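Ferulic acid decarboxylase 1 (Candida dubliniensis, PDB 4ZAD) probably catalyses the reversible decarboxylation of phenylacrylic acids such as ferulic and cinnamic acid to vinyl products, and binds prenylated FMN together with manganese. Local coordinates at residues A108-K113 with A241-G246; K170-W175 with P195-Q200; M232-P235 with T239-E242. All blocks are in the same frame, centred on the assembly; numbering follows the deposited sequence.

Interactions 1 and 3 are buried; interaction 2 is partly buried. Interactions 1 and 3 both use helix 240-247. Tyr243 joins it to the 108-113 segment, while Glu240 at its start reaches the metals. Interaction 2 brings a strand and a helix start to the same manganese, potassium and cofactor phosphate as interaction 3. The two meet where strand 173-176 comes up to Glu240, and they share two waters. Chemistry follows position: interaction 1, about 17 Å from interaction 2 between centres, is aromatic and aliphatic packing, to which interactions 2 and 3 add metal, phosphate and water bonds. Ile244 and Ala241 pack on Trp175 between interactions 1 and 2.

Interaction 1: residues A108-K113 with A241-G246; sequences ANRNPK and AEYIGG
Tyr243 of helix 240-247 meets Asn109 and Arg110 in the turn that follows helix 99-108. This is a buried helix-to-turn contact, with one aromatic ring at its centre. With CG trans to the backbone N (chi1 -178°), the Tyr243 ring reaches toward the 108-113 turn. Arg110 comes over one face of the ring. Its CD sits 4.0 Å from the centroid of the Tyr243 ring and 27° off the ring normal, a CH-pi contact. Arg110 CG also touches Tyr243 OH, at 3.5 Å. The arginine chain is bent at chi2 and chi3, and its guanidinium plane stands nearly perpendicular to the ring. Asn109 approaches differently, with its backbone: Asn109 O lies at the ring edge, 3.2 Å from Tyr243 CE1. One turn further along the helix, Gly246 has no side chain, and the CA atoms of Asn109 and Gly246 are 6.7 Å apart. No hydrogen bond crosses between the two segments. The polar ends have partners nearby instead. Tyr243 OH bonds to Leu106 O and Asn109 ND2 to Phe105 O, both in helix 99-108. Arg110 forms a salt bridge with Glu341 of helix 334-347, and Tyr243 also packs on Val229 of helix 224-230.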
loop_
_atom_site.group_PDB
_atom_site.type_symbol
_atom_site.label_atom_id
_atom_site.label_comp_id
_atom_site.label_asym_id
_atom_site.label_seq_id
_atom_site.Cartn_x
_atom_site.Cartn_y
_atom_site.Cartn_z
ATOM N N ALA A 108 6.640 8.498 -26.915
ATOM C CA ALA A 108 7.580 8.780 -28.001
ATOM C C ALA A 108 6.867 8.830 -29.340
ATOM O O ALA A 108 7.210 9.648 -30.200
ATOM C CB ALA A 108 8.657 7.752 -28.037
ATOM N N ASN A 109 5.858 7.972 -29.501
ATOM C CA ASN A 109 5.145 7.840 -30.776
ATOM C C ASN A 109 3.840 8.675 -30.893
ATOM O O ASN A 109 3.079 8.525 -31.862
ATOM C CB ASN A 109 4.913 6.353 -31.077
ATOM C CG ASN A 109 6.188 5.642 -31.605
ATOM O OD1 ASN A 109 6.413 5.569 -32.819
ATOM N ND2 ASN A 109 6.997 5.092 -30.693
ATOM N N ARG A 110 3.632 9.594 -29.952
ATOM C CA ARG A 110 2.461 10.489 -29.955
ATOM C C ARG A 110 2.536 11.733 -30.868
ATOM O O ARG A 110 1.540 12.351 -31.143
ATOM C CB ARG A 110 2.074 10.906 -28.511
ATOM C CG ARG A 110 1.102 9.920 -27.835
ATOM C CD ARG A 110 -0.316 10.041 -28.364
ATOM N NE ARG A 110 -0.980 11.175 -27.749
ATOM C CZ ARG A 110 -1.202 12.364 -28.324
ATOM N NH1 ARG A 110 -0.864 12.609 -29.578
ATOM N NH2 ARG A 110 -1.804 13.323 -27.636
ATOM N N ASN A 111 3.707 12.104 -31.324
ATOM C CA ASN A 111 3.853 13.154 -32.329
ATOM C C ASN A 111 3.173 12.712 -33.634
ATOM O O ASN A 111 3.596 11.753 -34.226
ATOM C CB ASN A 111 5.359 13.299 -32.521
ATOM C CG ASN A 111 5.765 14.477 -33.360
ATOM O OD1 ASN A 111 4.967 15.090 -34.085
ATOM N ND2 ASN A 111 7.064 14.790 -33.281
ATOM N N PRO A 112 2.117 13.396 -34.092
ATOM C CA PRO A 112 1.401 12.934 -35.297
ATOM C C PRO A 112 2.238 12.665 -36.563
ATOM O O PRO A 112 1.775 11.929 -37.439
ATOM C CB PRO A 112 0.393 14.079 -35.567
ATOM C CG PRO A 112 0.118 14.650 -34.262
ATOM C CD PRO A 112 1.416 14.534 -33.467
ATOM N N LYS A 113 3.423 13.274 -36.656
ATOM C CA LYS A 113 4.408 13.000 -37.739
ATOM C C LYS A 113 4.806 11.496 -37.853
ATOM O O LYS A 113 5.210 11.019 -38.923
ATOM C CB LYS A 113 5.691 13.866 -37.538
ATOM C CG LYS A 113 5.474 15.416 -37.479
ATOM N N ALA A 241 -6.685 4.568 -35.397
ATOM C CA ALA A 241 -5.958 3.773 -36.429
ATOM C C ALA A 241 -4.586 4.336 -36.847
ATOM O O ALA A 241 -3.690 3.567 -37.148
ATOM C CB ALA A 241 -6.825 3.550 -37.701
ATOM N N GLU A 242 -4.440 5.657 -36.865
ATOM C CA GLU A 242 -3.230 6.307 -37.368
ATOM C C GLU A 242 -2.081 6.219 -36.326
ATOM O O GLU A 242 -0.924 6.015 -36.671
ATOM C CB GLU A 242 -3.548 7.762 -37.712
ATOM C CG GLU A 242 -4.702 7.936 -38.681
ATOM C CD GLU A 242 -4.939 9.391 -39.139
ATOM O OE1 GLU A 242 -4.427 10.368 -38.500
ATOM O OE2 GLU A 242 -5.678 9.537 -40.158
ATOM N N TYR A 243 -2.407 6.373 -35.042
ATOM C CA TYR A 243 -1.436 6.160 -33.959
ATOM C C TYR A 243 -1.083 4.690 -33.915
ATOM O O TYR A 243 0.078 4.349 -33.770
ATOM C CB TYR A 243 -2.024 6.609 -32.642
ATOM C CG TYR A 243 -1.169 6.522 -31.395
ATOM C CD1 TYR A 243 0.102 7.109 -31.312
ATOM C CD2 TYR A 243 -1.685 5.964 -30.240
ATOM C CE1 TYR A 243 0.842 7.056 -30.120
ATOM C CE2 TYR A 243 -0.951 5.921 -29.045
ATOM C CZ TYR A 243 0.296 6.467 -28.987
ATOM O OH TYR A 243 0.988 6.376 -27.800
ATOM N N ILE A 244 -2.059 3.802 -34.094
ATOM C CA ILE A 244 -1.737 2.361 -34.046
ATOM C C ILE A 244 -0.716 2.017 -35.132
ATOM O O ILE A 244 0.253 1.312 -34.869
ATOM C CB ILE A 244 -2.980 1.437 -34.130
ATOM C CG1 ILE A 244 -3.899 1.636 -32.888
ATOM C CG2 ILE A 244 -2.545 0.015 -34.233
ATOM C CD1 ILE A 244 -5.335 1.435 -33.167
ATOM N N GLY A 245 -0.922 2.563 -36.320
ATOM C CA GLY A 245 0.028 2.411 -37.421
ATOM C C GLY A 245 1.482 2.824 -37.104
ATOM O O GLY A 245 2.431 2.086 -37.375
ATOM N N GLY A 246 1.653 3.990 -36.503
ATOM C CA GLY A 246 2.978 4.442 -36.141
ATOM C C GLY A 246 3.599 3.449 -35.169
ATOM O O GLY A 246 4.718 2.982 -35.356
#

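Interaction 2: residues K170-W175 with P195-Q200; sequences KSWTNW and PQHVKQ. With MN (manganese (II) ion), chain C; K (potassium ion), chain D; 4LU (1-deoxy-5-O-phosphono-1-(3,3,4,5-tetramethyl-9,11-dioxo-2,3,8,9,10,11-hexahydro-7H-quinolino[1,8-fg]pteridin-12-ium-7-y l)-D-ribitol), chain E.
Trp172 points its indole edge at the face of His197 in a T-shaped pair. The six-membered ring of Trp172 and the His197 ring have centroids 4.8 Å apart and planes at 89°. Trp172 CZ2 makes the touch, 3.5 Å from His197 CG. Further along the same indole edge, Trp172 CH2 lies 3.8 Å from Gln200 NE2. Asn174 comes in from strand 173-176, its amide plane also about perpendicular to the His197 ring. Its CG is anti to the backbone N (chi1 -163°), which carries the amide toward the manganese ion and the cofactor phosphate. The two ends of that amide do different work. Asn174 OD1 binds manganese at 2.1 Å, and Asn174 ND2 donates to O2P of the prenylated FMN at 2.9 Å (154°). OD1 also receives a weak hydrogen bond from Trp172 NE1. At the start of helix 197-207, His197 N donates to cofactor O1P at 2.8 Å. Before it, Gln196 NE2 bonds to both O2 and O3' of the cofactor. The modelled His197 CD2 lies 2.4 Å from manganese, too close for a carbon, so the ring orientation is doubtful. A half-turn about CB-CG would exchange CD2 and ND1 and put nitrogen near the metal, consistent with its predicted role as manganese ligand. O2P, 2.2 Å from manganese, is gripped by manganese, potassium and the Asn174 N-H, which together probably offset its negative charge.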
loop_
_atom_site.group_PDB
_atom_site.type_symbol
_atom_site.label_atom_id
_atom_site.label_comp_id
_atom_site.label_asym_id
_atom_site.label_seq_id
_atom_site.Cartn_x
_atom_site.Cartn_y
_atom_site.Cartn_z
ATOM N N LYS A 170 -17.585 11.863 -41.624
ATOM C CA LYS A 170 -16.427 10.977 -41.864
ATOM C C LYS A 170 -15.028 11.520 -41.444
ATOM O O LYS A 170 -14.024 10.946 -41.810
ATOM C CB LYS A 170 -16.368 10.528 -43.344
ATOM C CG LYS A 170 -17.651 9.850 -43.898
ATOM C CD LYS A 170 -17.492 9.334 -45.355
ATOM C CE LYS A 170 -18.693 8.451 -45.827
ATOM N NZ LYS A 170 -18.834 8.258 -47.361
ATOM N N SER A 171 -14.957 12.587 -40.668
ATOM C CA SER A 171 -13.668 13.179 -40.310
ATOM C C SER A 171 -12.974 12.476 -39.120
ATOM O O SER A 171 -11.794 12.704 -38.854
ATOM C CB SER A 171 -13.838 14.681 -40.019
ATOM O OG SER A 171 -14.541 14.883 -38.805
ATOM N N TRP A 172 -13.683 11.608 -38.413
ATOM C CA TRP A 172 -13.116 11.008 -37.205
ATOM C C TRP A 172 -13.644 9.602 -37.037
ATOM O O TRP A 172 -14.853 9.411 -36.929
ATOM C CB TRP A 172 -13.485 11.879 -36.004
ATOM C CG TRP A 172 -13.199 11.322 -34.635
ATOM C CD1 TRP A 172 -12.333 10.323 -34.301
ATOM C CD2 TRP A 172 -13.767 11.788 -33.408
ATOM N NE1 TRP A 172 -12.338 10.131 -32.937
ATOM C CE2 TRP A 172 -13.206 11.024 -32.371
ATOM C CE3 TRP A 172 -14.691 12.783 -33.093
ATOM C CZ2 TRP A 172 -13.534 11.222 -31.050
ATOM C CZ3 TRP A 172 -15.002 12.995 -31.803
ATOM C CH2 TRP A 172 -14.435 12.212 -30.777
ATOM N N THR A 173 -12.747 8.618 -37.047
ATOM C CA THR A 173 -13.147 7.225 -36.821
ATOM C C THR A 173 -12.558 6.789 -35.522
ATOM O O THR A 173 -11.328 6.678 -35.408
ATOM C CB THR A 173 -12.642 6.285 -37.928
ATOM O OG1 THR A 173 -13.269 6.643 -39.171
ATOM C CG2 THR A 173 -12.961 4.816 -37.588
ATOM N N ASN A 174 -13.414 6.567 -34.530
ATOM C CA ASN A 174 -12.948 6.268 -33.186
ATOM C C ASN A 174 -12.944 4.768 -32.913
ATOM O O ASN A 174 -13.899 4.076 -33.252
ATOM C CB ASN A 174 -13.801 6.982 -32.138
ATOM C CG ASN A 174 -13.124 7.042 -30.785
ATOM O OD1 ASN A 174 -12.332 7.952 -30.513
ATOM N ND2 ASN A 174 -13.424 6.066 -29.927
ATOM N N TRP A 175 -11.872 4.277 -32.295
ATOM C CA TRP A 175 -11.784 2.879 -31.849
ATOM C C TRP A 175 -11.607 2.908 -30.338
ATOM O O TRP A 175 -10.660 3.546 -29.830
ATOM C CB TRP A 175 -10.593 2.167 -32.493
ATOM C CG TRP A 175 -10.673 1.912 -33.994
ATOM C CD1 TRP A 175 -11.655 2.306 -34.855
ATOM C CD2 TRP A 175 -9.694 1.221 -34.799
ATOM N NE1 TRP A 175 -11.351 1.902 -36.135
ATOM C CE2 TRP A 175 -10.148 1.243 -36.127
ATOM C CE3 TRP A 175 -8.481 0.603 -34.520
ATOM C CZ2 TRP A 175 -9.442 0.649 -37.173
ATOM C CZ3 TRP A 175 -7.772 0.030 -35.562
ATOM C CH2 TRP A 175 -8.275 0.037 -36.872
ATOM N N PRO A 195 -17.385 11.757 -20.669
ATOM C CA PRO A 195 -17.105 12.381 -21.981
ATOM C C PRO A 195 -16.469 11.399 -22.975
ATOM O O PRO A 195 -15.663 11.808 -23.834
ATOM C CB PRO A 195 -16.099 13.471 -21.626
ATOM C CG PRO A 195 -15.247 12.801 -20.498
ATOM C CD PRO A 195 -16.175 11.732 -19.826
ATOM N N GLN A 196 -16.844 10.120 -22.857
ATOM C CA GLN A 196 -16.235 9.070 -23.661
ATOM C C GLN A 196 -16.516 9.231 -25.145
ATOM O O GLN A 196 -17.599 9.661 -25.561
ATOM C CB GLN A 196 -16.691 7.691 -23.193
ATOM C CG GLN A 196 -16.297 7.412 -21.762
ATOM C CD GLN A 196 -14.789 7.343 -21.559
ATOM O OE1 GLN A 196 -14.104 8.384 -21.473
ATOM N NE2 GLN A 196 -14.257 6.116 -21.500
ATOM N N HIS A 197 -15.546 8.850 -25.958
ATOM C CA HIS A 197 -15.732 9.031 -27.376
ATOM C C HIS A 197 -16.914 8.284 -28.007
ATOM O O HIS A 197 -17.526 8.803 -28.928
ATOM C CB HIS A 197 -14.416 8.786 -28.120
ATOM C CG HIS A 197 -13.409 9.861 -27.865
ATOM N ND1 HIS A 197 -13.768 11.072 -27.322
ATOM C CD2 HIS A 197 -12.085 9.935 -28.115
ATOM C CE1 HIS A 197 -12.705 11.840 -27.223
ATOM N NE2 HIS A 197 -11.669 11.174 -27.702
ATOM N N VAL A 198 -17.260 7.098 -27.510
ATOM C CA VAL A 198 -18.459 6.406 -28.038
ATOM C C VAL A 198 -19.672 7.326 -27.945
ATOM O O VAL A 198 -20.536 7.263 -28.811
ATOM C CB VAL A 198 -18.778 5.057 -27.356
ATOM C CG1 VAL A 198 -17.775 4.001 -27.747
ATOM C CG2 VAL A 198 -18.792 5.199 -25.886
ATOM N N LYS A 199 -19.711 8.179 -26.908
ATOM C CA LYS A 199 -20.766 9.195 -26.745
ATOM C C LYS A 199 -20.571 10.460 -27.569
ATOM O O LYS A 199 -21.485 10.889 -28.201
ATOM C CB LYS A 199 -20.905 9.606 -25.274
ATOM C CG LYS A 199 -21.908 10.708 -25.036
ATOM C CD LYS A 199 -22.819 10.408 -23.875
ATOM C CE LYS A 199 -24.014 11.398 -23.837
ATOM N NZ LYS A 199 -23.550 12.812 -24.075
ATOM N N GLN A 200 -19.389 11.072 -27.522
ATOM C CA GLN A 200 -19.064 12.207 -28.391
ATOM C C GLN A 200 -19.475 11.984 -29.837
ATOM O O GLN A 200 -20.172 12.821 -30.435
ATOM C CB GLN A 200 -17.574 12.580 -28.310
ATOM C CG GLN A 200 -17.278 13.402 -27.066
ATOM C CD GLN A 200 -15.857 13.930 -26.968
ATOM O OE1 GLN A 200 -15.182 13.684 -25.958
ATOM N NE2 GLN A 200 -15.400 14.656 -27.987
HETATM MN MN MN C . -10.792 8.102 -29.058
HETATM K K K D . -9.337 5.126 -27.515
HETATM C C9 4LU E . -11.115 -0.224 -20.629
HETATM C C8 4LU E . -10.705 -1.554 -20.787
HETATM C C7 4LU E . -11.583 -2.611 -20.510
HETATM C C10 4LU E . -14.278 1.674 -20.643
HETATM C C6 4LU E . -12.930 -2.278 -19.965
HETATM N N3 4LU E . -16.952 2.223 -20.577
HETATM C C2 4LU E . -16.097 3.151 -21.024
HETATM C C13 4LU E . -14.406 -3.820 -21.006
HETATM C C5 4LU E . -13.910 -3.328 -19.667
HETATM C C1 4LU E . -15.403 -1.426 -18.993
HETATM O O2 4LU E . -16.574 4.226 -21.410
HETATM N N1 4LU E . -14.768 2.882 -21.054
HETATM C C4 4LU E . -16.524 1.021 -20.141
HETATM O O4 4LU E . -17.437 0.253 -19.752
HETATM C C4A 4LU E . -15.184 0.710 -20.150
HETATM N N5 4LU E . -14.557 -0.500 -19.345
HETATM C C3 4LU E . -15.146 -2.785 -19.129
HETATM C C12 4LU E . -13.354 -4.513 -18.883
HETATM C C5A 4LU E . -13.288 -0.848 -19.774
HETATM C C7M 4LU E . -11.197 -4.056 -20.690
HETATM C C8M 4LU E . -9.312 -1.777 -21.316
HETATM C C9A 4LU E . -12.425 0.147 -20.290
HETATM N N10 4LU E . -12.940 1.425 -20.702
HETATM C "C1'" 4LU E . -12.103 2.632 -20.640
HETATM C "C2'" 4LU E . -11.907 3.143 -22.067
HETATM O "O2'" 4LU E . -11.535 2.030 -22.905
HETATM C "C3'" 4LU E . -10.867 4.268 -22.149
HETATM O "O3'" 4LU E . -11.325 5.412 -21.399
HETATM C "C4'" 4LU E . -10.576 4.693 -23.604
HETATM O "O4'" 4LU E . -9.877 5.942 -23.602
HETATM C "C5'" 4LU E . -11.871 4.893 -24.410
HETATM O "O5'" 4LU E . -11.652 5.340 -25.733
HETATM P P 4LU E . -11.889 6.839 -26.202
HETATM O O2P 4LU E . -11.717 6.624 -27.705
HETATM O O3P 4LU E . -10.782 7.621 -25.462
HETATM O O1P 4LU E . -13.282 7.216 -25.742
HETATM O O HOH W 1 -9.338 8.680 -27.378
HETATM O O HOH W 2 -9.806 9.754 -30.383
#

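Interaction 3: residues M232-P235 with T239-E242; sequences MPIP and TEAE. With K (potassium ion), chain D; MN (manganese (II) ion), chain C; 4LU (1-deoxy-5-O-phosphono-1-(3,3,4,5-tetramethyl-9,11-dioxo-2,3,8,9,10,11-hexahydro-7H-quinolino[1,8-fg]pteridin-12-ium-7-y l)-D-ribitol), chain E.
Ile234 and Glu240 are the nearest residues across a short loop, their CA atoms 7.4 Å apart. The loop joins helix 224-230 to helix 240-247 and contributes ligands to the manganese-potassium site at the cofactor phosphate. Its first part is an inverse gamma turn centred on Pro233, closed by a weak bond from Ile234 N to Met232 O of 3.1 Å. The other segment turns into helix 240-247, with Glu242 N bonded to Thr239 O.

Between the segments the contact is mainly aliphatic, though Ile234 CG1 also lies beside Glu240 OE1. This CG1 sits between the backbone N and the carbonyl carbon (chi1 66°), and this sends CD1 over the start of the helix. Ile234 CD1 is 3.8 Å from Glu240 CA and also touches Glu240 CG. The glutamate chain bends at chi2 (80°), which brings its carboxylate round to the metals. Glu240 OE1 binds manganese at 2.0 Å and lies 3.1 Å from potassium, so one oxygen serves both ions. Its partner, OE2, makes a probable hydrogen bond with Trp175 N. This should fix the rotation of the carboxylate.

Potassium is also bound by Met232 O, at 2.7 Å. Carbonyls of Val229, Ser230 and Trp175 complete its protein ligands. Thr239 OG1 bonds to Thr173 N and ties the segment to strand 173-176. The two waters on manganese are held by the loop backbone. Water 1 donates to Ile234 O at 2.7 Å, and also to cofactor O3P. Water 2 donates to Pro235 O at 2.8 Å.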
loop_
_atom_site.group_PDB
_atom_site.type_symbol
_atom_site.label_atom_id
_atom_site.label_comp_id
_atom_site.label_asym_id
_atom_site.label_seq_id
_atom_site.Cartn_x
_atom_site.Cartn_y
_atom_site.Cartn_z
ATOM N N MET A 232 -6.802 3.613 -24.733
ATOM C CA MET A 232 -6.073 4.846 -24.414
ATOM C C MET A 232 -6.859 6.091 -24.797
ATOM O O MET A 232 -7.422 6.128 -25.879
ATOM C CB MET A 232 -4.783 4.836 -25.236
ATOM C CG MET A 232 -3.875 6.043 -25.092
ATOM S SD MET A 232 -2.237 5.569 -25.604
ATOM C CE MET A 232 -1.259 6.982 -25.062
ATOM N N PRO A 233 -6.903 7.120 -23.924
ATOM C CA PRO A 233 -7.634 8.347 -24.267
ATOM C C PRO A 233 -6.788 9.335 -25.062
ATOM O O PRO A 233 -6.321 10.343 -24.509
ATOM C CB PRO A 233 -7.981 8.931 -22.912
ATOM C CG PRO A 233 -6.821 8.539 -22.067
ATOM C CD PRO A 233 -6.452 7.155 -22.527
ATOM N N ILE A 234 -6.581 9.036 -26.348
ATOM C CA ILE A 234 -5.965 9.994 -27.273
ATOM C C ILE A 234 -6.980 11.113 -27.607
ATOM O O ILE A 234 -8.149 11.082 -27.180
ATOM C CB ILE A 234 -5.414 9.329 -28.551
ATOM C CG1 ILE A 234 -6.526 8.736 -29.429
ATOM C CG2 ILE A 234 -4.376 8.269 -28.199
ATOM C CD1 ILE A 234 -6.071 8.575 -30.846
ATOM N N PRO A 235 -6.527 12.123 -28.342
ATOM C CA PRO A 235 -7.368 13.330 -28.247
ATOM C C PRO A 235 -8.763 13.222 -28.893
ATOM O O PRO A 235 -8.979 12.412 -29.805
ATOM C CB PRO A 235 -6.511 14.393 -28.966
ATOM C CG PRO A 235 -5.050 13.928 -28.658
ATOM C CD PRO A 235 -5.180 12.407 -28.891
ATOM N N THR A 239 -8.252 9.937 -34.928
ATOM C CA THR A 239 -8.500 8.597 -35.414
ATOM C C THR A 239 -7.408 7.656 -34.857
ATOM O O THR A 239 -6.253 7.779 -35.247
ATOM C CB THR A 239 -8.536 8.541 -36.953
ATOM O OG1 THR A 239 -9.699 9.239 -37.432
ATOM C CG2 THR A 239 -8.528 7.054 -37.468
ATOM N N GLU A 240 -7.786 6.769 -33.918
ATOM C CA GLU A 240 -6.878 5.814 -33.299
ATOM C C GLU A 240 -6.058 5.027 -34.324
ATOM O O GLU A 240 -4.852 4.839 -34.139
ATOM C CB GLU A 240 -7.639 4.794 -32.452
ATOM C CG GLU A 240 -8.088 5.273 -31.110
ATOM C CD GLU A 240 -9.358 6.104 -31.133
ATOM O OE1 GLU A 240 -9.666 6.783 -30.125
ATOM O OE2 GLU A 240 -10.045 6.088 -32.158
ATOM N N ALA A 241 -6.685 4.568 -35.397
ATOM C CA ALA A 241 -5.958 3.773 -36.429
ATOM C C ALA A 241 -4.586 4.336 -36.847
ATOM O O ALA A 241 -3.690 3.567 -37.148
ATOM C CB ALA A 241 -6.825 3.550 -37.701
ATOM N N GLU A 242 -4.440 5.657 -36.865
ATOM C CA GLU A 242 -3.230 6.307 -37.368
ATOM C C GLU A 242 -2.081 6.219 -36.326
ATOM O O GLU A 242 -0.924 6.015 -36.671
ATOM C CB GLU A 242 -3.548 7.762 -37.712
ATOM C CG GLU A 242 -4.702 7.936 -38.681
ATOM C CD GLU A 242 -4.939 9.391 -39.139
ATOM O OE1 GLU A 242 -4.427 10.368 -38.500
ATOM O OE2 GLU A 242 -5.678 9.537 -40.158
HETATM K K K D . -9.337 5.126 -27.515
HETATM MN MN MN C . -10.792 8.102 -29.058
HETATM C C9 4LU E . -11.115 -0.224 -20.629
HETATM C C8 4LU E . -10.705 -1.554 -20.787
HETATM C C7 4LU E . -11.583 -2.611 -20.510
HETATM C C10 4LU E . -14.278 1.674 -20.643
HETATM C C6 4LU E . -12.930 -2.278 -19.965
HETATM N N3 4LU E . -16.952 2.223 -20.577
HETATM C C2 4LU E . -16.097 3.151 -21.024
HETATM C C13 4LU E . -14.406 -3.820 -21.006
HETATM C C5 4LU E . -13.910 -3.328 -19.667
HETATM C C1 4LU E . -15.403 -1.426 -18.993
HETATM O O2 4LU E . -16.574 4.226 -21.410
HETATM N N1 4LU E . -14.768 2.882 -21.054
HETATM C C4 4LU E . -16.524 1.021 -20.141
HETATM O O4 4LU E . -17.437 0.253 -19.752
HETATM C C4A 4LU E . -15.184 0.710 -20.150
HETATM N N5 4LU E . -14.557 -0.500 -19.345
HETATM C C3 4LU E . -15.146 -2.785 -19.129
HETATM C C12 4LU E . -13.354 -4.513 -18.883
HETATM C C5A 4LU E . -13.288 -0.848 -19.774
HETATM C C7M 4LU E . -11.197 -4.056 -20.690
HETATM C C8M 4LU E . -9.312 -1.777 -21.316
HETATM C C9A 4LU E . -12.425 0.147 -20.290
HETATM N N10 4LU E . -12.940 1.425 -20.702
HETATM C "C1'" 4LU E . -12.103 2.632 -20.640
HETATM C "C2'" 4LU E . -11.907 3.143 -22.067
HETATM O "O2'" 4LU E . -11.535 2.030 -22.905
HETATM C "C3'" 4LU E . -10.867 4.268 -22.149
HETATM O "O3'" 4LU E . -11.325 5.412 -21.399
HETATM C "C4'" 4LU E . -10.576 4.693 -23.604
HETATM O "O4'" 4LU E . -9.877 5.942 -23.602
HETATM C "C5'" 4LU E . -11.871 4.893 -24.410
HETATM O "O5'" 4LU E . -11.652 5.340 -25.733
HETATM P P 4LU E . -11.889 6.839 -26.202
HETATM O O2P 4LU E . -11.717 6.624 -27.705
HETATM O O3P 4LU E . -10.782 7.621 -25.462
HETATM O O1P 4LU E . -13.282 7.216 -25.742
HETATM O O HOH W 1 -9.338 8.680 -27.378
HETATM O O HOH W 2 -9.806 9.754 -30.383
#